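Local coordinates for protein translation initiation factor 6 (PDB 1G61) that binds the 50S ribosomal subunit and keeps it from joining the 30S subunit to form the 70S initiation complex, at residues A19-E24 / E42-K47; A145-V150 / L162-V167; G187-G192 / G211-P216. One frame throughout, in Å; residues are numbered along the deposited sequence.

Interaction 1 of 3, residues A19-E24 / E42-K47; sequences ALTTEE and EVLETK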
loop_
_atom_site.group_PDB
_atom_site.type_symbol
_atom_site.label_atom_id
_atom_site.label_comp_id
_atom_site.label_asym_id
_atom_site.label_seq_id
_atom_site.Cartn_x
_atom_site.Cartn_y
_atom_site.Cartn_z
ATOM N N ALA A 19 1.062 -7.191 -2.820
ATOM C CA ALA A 19 2.300 -6.457 -2.656
ATOM C C ALA A 19 2.090 -5.117 -2.007
ATOM O O ALA A 19 0.993 -4.595 -2.030
ATOM C CB ALA A 19 2.900 -6.171 -4.046
ATOM N N LEU A 20 3.168 -4.589 -1.425
ATOM C CA LEU A 20 3.127 -3.212 -0.923
ATOM C C LEU A 20 4.467 -2.566 -1.291
ATOM O O LEU A 20 5.505 -3.263 -1.446
ATOM C CB LEU A 20 2.828 -3.078 0.543
ATOM C CG LEU A 20 3.843 -3.622 1.547
ATOM C CD1 LEU A 20 4.996 -2.691 1.906
ATOM C CD2 LEU A 20 3.097 -3.869 2.857
ATOM N N THR A 21 4.517 -1.251 -1.326
ATOM C CA THR A 21 5.771 -0.528 -1.505
ATOM C C THR A 21 5.840 0.737 -0.644
ATOM O O THR A 21 4.818 1.324 -0.263
ATOM C CB THR A 21 5.923 -0.128 -3.001
ATOM O OG1 THR A 21 7.304 0.237 -3.256
ATOM C CG2 THR A 21 5.005 0.991 -3.453
ATOM N N THR A 22 7.079 1.124 -0.375
ATOM C CA THR A 22 7.390 2.437 0.163
ATOM C C THR A 22 8.291 3.115 -0.878
ATOM O O THR A 22 8.410 2.631 -2.020
ATOM C CB THR A 22 8.056 2.355 1.538
ATOM O OG1 THR A 22 9.389 1.869 1.396
ATOM C CG2 THR A 22 7.266 1.414 2.428
ATOM N N GLU A 23 8.917 4.237 -0.493
ATOM C CA GLU A 23 9.965 4.819 -1.344
ATOM C C GLU A 23 11.193 3.911 -1.383
ATOM O O GLU A 23 11.957 4.034 -2.360
ATOM C CB GLU A 23 10.414 6.203 -0.874
ATOM C CG GLU A 23 9.286 7.235 -0.837
ATOM C CD GLU A 23 8.802 7.574 -2.225
ATOM O OE1 GLU A 23 9.629 7.740 -3.156
ATOM O OE2 GLU A 23 7.573 7.700 -2.421
ATOM N N GLU A 24 11.401 3.046 -0.398
ATOM C CA GLU A 24 12.673 2.308 -0.290
ATOM C C GLU A 24 12.546 0.825 -0.519
ATOM O O GLU A 24 13.487 0.197 -1.064
ATOM C CB GLU A 24 13.342 2.575 1.067
ATOM C CG GLU A 24 13.701 4.043 1.289
ATOM C CD GLU A 24 12.660 5.031 1.792
ATOM O OE1 GLU A 24 11.576 4.678 2.397
ATOM O OE2 GLU A 24 12.878 6.286 1.618
ATOM N N GLU A 42 12.718 -1.928 -10.880
ATOM C CA GLU A 42 13.173 -0.859 -11.760
ATOM C C GLU A 42 12.182 0.269 -11.779
ATOM O O GLU A 42 12.529 1.441 -11.788
ATOM C CB GLU A 42 13.350 -1.425 -13.185
ATOM C CG GLU A 42 13.791 -0.477 -14.270
ATOM C CD GLU A 42 13.940 -1.141 -15.636
ATOM O OE1 GLU A 42 14.761 -0.714 -16.475
ATOM O OE2 GLU A 42 13.207 -2.139 -15.869
ATOM N N VAL A 43 10.873 -0.030 -11.864
ATOM C CA VAL A 43 9.935 1.087 -11.986
ATOM C C VAL A 43 9.711 1.792 -10.668
ATOM O O VAL A 43 9.547 3.019 -10.638
ATOM C CB VAL A 43 8.631 0.611 -12.629
ATOM C CG1 VAL A 43 7.837 -0.250 -11.681
ATOM C CG2 VAL A 43 7.768 1.799 -13.043
ATOM N N LEU A 44 9.741 1.069 -9.552
ATOM C CA LEU A 44 9.559 1.722 -8.246
ATOM C C LEU A 44 10.861 2.234 -7.670
ATOM O O LEU A 44 10.842 3.032 -6.708
ATOM C CB LEU A 44 8.911 0.717 -7.272
ATOM C CG LEU A 44 7.528 0.247 -7.718
ATOM C CD1 LEU A 44 7.027 -0.720 -6.660
ATOM C CD2 LEU A 44 6.574 1.426 -7.931
ATOM N N GLU A 45 11.991 1.800 -8.228
ATOM C CA GLU A 45 13.362 2.150 -7.759
ATOM C C GLU A 45 13.503 1.738 -6.298
ATOM O O GLU A 45 13.899 2.527 -5.463
ATOM C CB GLU A 45 13.599 3.658 -7.969
ATOM C CG GLU A 45 13.470 4.048 -9.429
ATOM C CD GLU A 45 13.748 5.498 -9.731
ATOM O OE1 GLU A 45 14.583 6.115 -9.019
ATOM O OE2 GLU A 45 13.107 5.991 -10.693
ATOM N N THR A 46 13.195 0.488 -5.968
ATOM C CA THR A 46 13.196 0.010 -4.591
ATOM C C THR A 46 14.022 -1.272 -4.456
ATOM O O THR A 46 14.319 -1.890 -5.493
ATOM C CB THR A 46 11.768 -0.358 -4.122
ATOM O OG1 THR A 46 11.222 -1.204 -5.135
ATOM C CG2 THR A 46 10.911 0.881 -3.956
ATOM N N LYS A 47 14.336 -1.673 -3.250
ATOM C CA LYS A 47 14.842 -2.974 -2.873
ATOM C C LYS A 47 13.636 -3.889 -2.612
ATOM O O LYS A 47 12.742 -3.522 -1.845
ATOM C CB LYS A 47 15.775 -2.897 -1.667
ATOM C CG LYS A 47 17.069 -2.131 -1.948
ATOM C CD LYS A 47 18.064 -2.985 -2.730
ATOM C CE LYS A 47 19.403 -2.275 -2.950
ATOM N NZ LYS A 47 20.401 -3.194 -3.581
#
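Thr-46 meets the turn 22-24 chiefly through its methyl. CG2 sits 3.6 Å from the carbonyl oxygen Thr-22 O and lies almost as near Glu-23 O, while Thr-21 OG1 faces it from the side of strand 20-21. The threonine's hydroxyl goes elsewhere, to Thr-26 OG1. A second touch of the same kind joins Leu-44 to Thr-21: the branch CD1 comes 3.5 Å from Thr-21 OG1 and 3.9 Å from Thr-21 CB. Thr-21 holds OG1 anti to its own N (chi1 -164°), and this puts the hydroxyl within touch of both the leucine branch and the methyl of Thr-46; its polar partners there include Thr-26 OG1.

Strand 20-21 turns back into strand 25-28, which then starts a beta-alpha-beta unit: helix 34-44 crosses over and strand 47-50 enters parallel to 25-28. Within the tight turn, Thr-22 OG1 accepts from Glu-24 N at 2.9 Å, an ST turn.

The one direct hydrogen bond between the segments runs from Lys-47 N to Glu-24 O, 3.0 Å and 166° at the hydrogen, and marks the start of the parallel pairing. Further links are indirect. Asn-203 ND2 bonds both Thr-22 O and Leu-44 O, and the ammonium of Lys-205 takes Glu-23 O together with Glu-45 O, where the chain leaves the helix with positive phi.

Interaction 2 of 3, residues A145-V150 / L162-V167; sequences AELPTV and LTHPLV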
loop_
_atom_site.group_PDB
_atom_site.type_symbol
_atom_site.label_atom_id
_atom_site.label_comp_id
_atom_site.label_asym_id
_atom_site.label_seq_id
_atom_site.Cartn_x
_atom_site.Cartn_y
_atom_site.Cartn_z
ATOM N N ALA A 145 -15.244 6.719 0.887
ATOM C CA ALA A 145 -16.492 6.458 0.148
ATOM C C ALA A 145 -17.368 5.579 1.033
ATOM O O ALA A 145 -17.997 4.651 0.515
ATOM C CB ALA A 145 -16.243 5.844 -1.207
ATOM N N GLU A 146 -17.410 5.816 2.337
ATOM C CA GLU A 146 -18.222 5.111 3.330
ATOM C C GLU A 146 -17.694 3.730 3.686
ATOM O O GLU A 146 -18.288 3.043 4.536
ATOM C CB GLU A 146 -19.699 4.940 2.893
ATOM C CG GLU A 146 -20.312 6.244 2.358
ATOM C CD GLU A 146 -21.820 6.153 2.191
ATOM O OE1 GLU A 146 -22.294 5.973 1.037
ATOM O OE2 GLU A 146 -22.494 6.302 3.229
ATOM N N LEU A 147 -16.596 3.281 3.103
ATOM C CA LEU A 147 -16.034 1.955 3.341
ATOM C C LEU A 147 -14.901 1.966 4.341
ATOM O O LEU A 147 -14.029 2.841 4.291
ATOM C CB LEU A 147 -15.510 1.370 2.006
ATOM C CG LEU A 147 -16.600 1.289 0.902
ATOM C CD1 LEU A 147 -15.937 0.945 -0.426
ATOM C CD2 LEU A 147 -17.676 0.290 1.300
ATOM N N PRO A 148 -14.887 1.056 5.312
ATOM C CA PRO A 148 -13.843 1.065 6.332
ATOM C C PRO A 148 -12.534 0.427 5.860
ATOM O O PRO A 148 -11.503 0.633 6.534
ATOM C CB PRO A 148 -14.490 0.288 7.481
ATOM C CG PRO A 148 -15.354 -0.720 6.758
ATOM C CD PRO A 148 -15.912 0.019 5.561
ATOM N N THR A 149 -12.522 -0.300 4.733
ATOM C CA THR A 149 -11.252 -0.839 4.166
ATOM C C THR A 149 -10.548 0.251 3.386
ATOM O O THR A 149 -10.466 0.241 2.150
ATOM C CB THR A 149 -11.547 -2.096 3.353
ATOM O OG1 THR A 149 -12.664 -1.805 2.465
ATOM C CG2 THR A 149 -11.922 -3.267 4.247
ATOM N N VAL A 150 -10.014 1.239 4.113
ATOM C CA VAL A 150 -9.422 2.420 3.441
ATOM C C VAL A 150 -8.206 2.078 2.619
ATOM O O VAL A 150 -8.000 2.736 1.619
ATOM C CB VAL A 150 -9.119 3.503 4.506
ATOM C CG1 VAL A 150 -10.420 3.929 5.211
ATOM C CG2 VAL A 150 -8.085 3.043 5.523
ATOM N N LEU A 162 -4.939 8.477 -5.105
ATOM C CA LEU A 162 -6.064 8.067 -5.955
ATOM C C LEU A 162 -7.125 7.375 -5.107
ATOM O O LEU A 162 -6.769 6.430 -4.391
ATOM C CB LEU A 162 -5.595 7.143 -7.080
ATOM C CG LEU A 162 -6.688 6.544 -7.971
ATOM C CD1 LEU A 162 -7.173 7.608 -8.971
ATOM C CD2 LEU A 162 -6.185 5.292 -8.687
ATOM N N THR A 163 -8.379 7.815 -5.178
ATOM C CA THR A 163 -9.411 7.171 -4.380
ATOM C C THR A 163 -10.447 6.456 -5.240
ATOM O O THR A 163 -10.570 6.746 -6.429
ATOM C CB THR A 163 -10.164 8.171 -3.473
ATOM O OG1 THR A 163 -11.027 8.988 -4.288
ATOM C CG2 THR A 163 -9.184 9.104 -2.773
ATOM N N HIS A 164 -11.235 5.615 -4.593
ATOM C CA HIS A 164 -12.523 5.143 -5.057
ATOM C C HIS A 164 -13.295 6.268 -5.739
ATOM O O HIS A 164 -13.301 7.421 -5.268
ATOM C CB HIS A 164 -13.278 4.696 -3.777
ATOM C CG HIS A 164 -14.573 3.988 -4.013
ATOM N ND1 HIS A 164 -15.694 4.556 -4.591
ATOM C CD2 HIS A 164 -14.885 2.699 -3.726
ATOM C CE1 HIS A 164 -16.658 3.620 -4.624
ATOM N NE2 HIS A 164 -16.186 2.491 -4.106
ATOM N N PRO A 165 -13.965 5.940 -6.847
ATOM C CA PRO A 165 -14.634 6.994 -7.645
ATOM C C PRO A 165 -15.754 7.710 -6.912
ATOM O O PRO A 165 -16.160 8.810 -7.401
ATOM C CB PRO A 165 -15.144 6.218 -8.872
ATOM C CG PRO A 165 -15.213 4.816 -8.465
ATOM C CD PRO A 165 -14.136 4.592 -7.431
ATOM N N LEU A 166 -16.312 7.201 -5.822
ATOM C CA LEU A 166 -17.468 7.828 -5.178
ATOM C C LEU A 166 -17.082 8.701 -4.007
ATOM O O LEU A 166 -17.938 9.140 -3.224
ATOM C CB LEU A 166 -18.513 6.780 -4.737
ATOM C CG LEU A 166 -19.152 6.037 -5.921
ATOM C CD1 LEU A 166 -20.195 5.052 -5.423
ATOM C CD2 LEU A 166 -19.723 7.027 -6.934
ATOM N N VAL A 167 -15.814 9.025 -3.859
ATOM C CA VAL A 167 -15.391 9.970 -2.808
ATOM C C VAL A 167 -15.870 11.367 -3.154
ATOM O O VAL A 167 -15.702 11.875 -4.281
ATOM C CB VAL A 167 -13.859 9.948 -2.679
ATOM C CG1 VAL A 167 -13.372 11.093 -1.816
ATOM C CG2 VAL A 167 -13.380 8.639 -2.095
#
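The methyl of Ala-145 lies over one face of the His-164 imidazole, a CH-pi contact with CB 3.9 Å from the ring centroid and 22° off the normal. It is shifted toward the ND1 side, with CB 3.7 Å from His-164 ND1. This is the close-packed half of the contact: Val-167 CG2 comes in beside the same methyl, 4.1 Å from Ala-145 CB. The ring is presented to the alanine because CG stands anti to the backbone N (chi1 -172°), and its rotation is fixed by Leu-166 N, which donates to His-164 ND1 at 3.0 Å and lies practically in the ring plane. With ND1 used as acceptor, the ring proton of a neutral histidine would probably sit on NE2.

Away from the alanine methyl the packing thins. Leu-147 reaches the ring obliquely, its CD1 3.9 Å from His-164 CD2, the two side chains crossing at about a right angle. Leu-166, exposed to solvent, adds little more than its CB, 4.3 Å from Ala-145 CB.

The carbonyl His-164 O is gripped from opposite faces of its plane, by Thr-163 OG1 at 2.9 Å and by the longer Val-167 N. Ala-145 N meanwhile bonds Glu-171 OE1 of helix 169-179. His-164 to Val-167 is a type I beta turn, braced by its own first side chain, at the exit of strand 160-163, where the chain enters the helical crossover of a beta-alpha-beta unit leading to parallel strand 183-186.

Interaction 3 of 3, residues G187-G192 / G211-P216; sequences GTANKG and GDTTGP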
loop_
_atom_site.group_PDB
_atom_site.type_symbol
_atom_site.label_atom_id
_atom_site.label_comp_id
_atom_site.label_asym_id
_atom_site.label_seq_id
_atom_site.Cartn_x
_atom_site.Cartn_y
_atom_site.Cartn_z
ATOM N N GLY A 187 -10.978 7.498 -9.266
ATOM C CA GLY A 187 -11.159 6.727 -10.508
ATOM C C GLY A 187 -11.167 5.227 -10.190
ATOM O O GLY A 187 -11.195 4.794 -9.040
ATOM N N THR A 188 -11.167 4.445 -11.258
ATOM C CA THR A 188 -11.120 2.979 -11.133
ATOM C C THR A 188 -9.815 2.423 -11.692
ATOM O O THR A 188 -9.006 3.129 -12.307
ATOM C CB THR A 188 -12.321 2.317 -11.834
ATOM O OG1 THR A 188 -12.355 2.744 -13.206
ATOM C CG2 THR A 188 -13.643 2.720 -11.180
ATOM N N ALA A 189 -9.607 1.123 -11.466
ATOM C CA ALA A 189 -8.483 0.429 -12.093
ATOM C C ALA A 189 -8.968 -0.952 -12.537
ATOM O O ALA A 189 -10.072 -1.359 -12.162
ATOM C CB ALA A 189 -7.315 0.340 -11.131
ATOM N N ASN A 190 -8.157 -1.630 -13.325
ATOM C CA ASN A 190 -8.514 -2.971 -13.765
ATOM C C ASN A 190 -9.918 -3.002 -14.402
ATOM O O ASN A 190 -10.683 -3.918 -14.160
ATOM C CB ASN A 190 -8.391 -3.984 -12.639
ATOM C CG ASN A 190 -6.960 -4.456 -12.404
ATOM O OD1 ASN A 190 -6.122 -4.378 -13.319
ATOM N ND2 ASN A 190 -6.675 -4.922 -11.198
ATOM N N LYS A 191 -10.229 -2.050 -15.233
ATOM C CA LYS A 191 -11.477 -2.030 -15.998
ATOM C C LYS A 191 -12.689 -1.991 -15.075
ATOM O O LYS A 191 -13.623 -2.778 -15.180
ATOM C CB LYS A 191 -11.566 -3.209 -16.969
ATOM C CG LYS A 191 -12.539 -2.979 -18.123
ATOM C CD LYS A 191 -12.737 -4.313 -18.862
ATOM C CE LYS A 191 -13.667 -4.106 -20.048
ATOM N NZ LYS A 191 -13.764 -5.298 -20.902
ATOM N N GLY A 192 -12.659 -0.960 -14.182
ATOM C CA GLY A 192 -13.866 -0.690 -13.449
ATOM C C GLY A 192 -13.849 -1.098 -12.003
ATOM O O GLY A 192 -14.809 -0.871 -11.263
ATOM N N GLY A 211 -2.903 -5.310 -14.749
ATOM C CA GLY A 211 -2.850 -5.482 -16.195
ATOM C C GLY A 211 -4.147 -5.151 -16.915
ATOM O O GLY A 211 -4.136 -4.822 -18.130
ATOM N N ASP A 212 -5.325 -5.225 -16.296
ATOM C CA ASP A 212 -6.568 -4.935 -16.977
ATOM C C ASP A 212 -6.900 -3.443 -17.021
ATOM O O ASP A 212 -7.887 -3.039 -17.603
ATOM C CB ASP A 212 -7.719 -5.667 -16.286
ATOM C CG ASP A 212 -7.548 -7.183 -16.427
ATOM O OD1 ASP A 212 -7.155 -7.654 -17.527
ATOM O OD2 ASP A 212 -7.851 -7.878 -15.439
ATOM N N THR A 213 -6.080 -2.628 -16.351
ATOM C CA THR A 213 -6.333 -1.189 -16.329
ATOM C C THR A 213 -6.396 -0.627 -17.738
ATOM O O THR A 213 -5.510 -0.921 -18.559
ATOM C CB THR A 213 -5.231 -0.520 -15.478
ATOM O OG1 THR A 213 -5.345 -1.061 -14.157
ATOM C CG2 THR A 213 -5.403 0.982 -15.376
ATOM N N THR A 214 -7.406 0.178 -18.023
ATOM C CA THR A 214 -7.572 0.732 -19.355
ATOM C C THR A 214 -6.807 2.029 -19.586
ATOM O O THR A 214 -6.249 2.664 -18.678
ATOM C CB THR A 214 -9.068 1.023 -19.618
ATOM O OG1 THR A 214 -9.425 2.130 -18.777
ATOM C CG2 THR A 214 -9.909 -0.198 -19.280
ATOM N N GLY A 215 -6.762 2.511 -20.822
ATOM C CA GLY A 215 -6.122 3.795 -21.174
ATOM C C GLY A 215 -6.777 4.936 -20.403
ATOM O O GLY A 215 -6.030 5.718 -19.793
ATOM N N PRO A 216 -8.104 5.094 -20.430
ATOM C CA PRO A 216 -8.689 6.206 -19.676
ATOM C C PRO A 216 -8.383 6.116 -18.206
ATOM O O PRO A 216 -8.143 7.114 -17.521
ATOM C CB PRO A 216 -10.185 6.026 -19.983
ATOM C CG PRO A 216 -10.176 5.398 -21.360
ATOM C CD PRO A 216 -9.085 4.368 -21.281
#
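Asn-190 and Thr-213 are joined by the bond Asn-190 N to Thr-213 OG1, 3.0 Å and 160° at the hydrogen. The hydroxyl is used twice, since it also bonds Gly-210 O; with chi1 at -61° OG1 is anti to the carbonyl carbon, on the side of its own N. A valine here would probably leave both Asn-190 N and Gly-210 O without this partner. Asn-190 OD1 accepts only weakly from Asp-212 N (3.2 Å, 133°), while ND2 is held by Pro-13 O. The neighbouring carboxylate of Asp-212 turns its plane 67° from that amide and takes Tyr-8 OH through OD1. Lys-191 brings just its aliphatic root, CG lying 4.0 Å from Thr-214 CG2. Its backbone N is taken by OE1 of Glu-217, which also accepts Thr-214 N and whose OE2 bonds Thr-188 OG1 and Gly-192 N; with Thr-214 OG1 capping the helix, this is consistent with a capping box.

The loop after strand 183-186 is thereby pinned against the bend between strand 207-210 and the N-terminus of helix 215-225. Arg-6, bonded to Thr-213 O, ties the first strand to the turn just ahead of this last helix, consistent with the fold's velcro closure.

Interactions 2 and 3 are neighbours, their centres 16 Å apart, and they touch: Thr-163 O and Gly-187 N lie 3.0 Å apart, probably hydrogen-bonded, where strand 160-163 runs beside the end of strand 183-186, and Pro-165 CG packs 3.8 Å from Thr-188 CG2. Interaction 1 stands apart, across the centre of the chain from interaction 2, with about 12 Å between its nearest atoms and those of either other contact. The helical crossovers of interactions 1 and 2 show the repeated alpha-beta architecture of the eIF-6 family, whereas interaction 3 lies where the first strand meets the start of the last helix. No ligand or catalytic site connects the three.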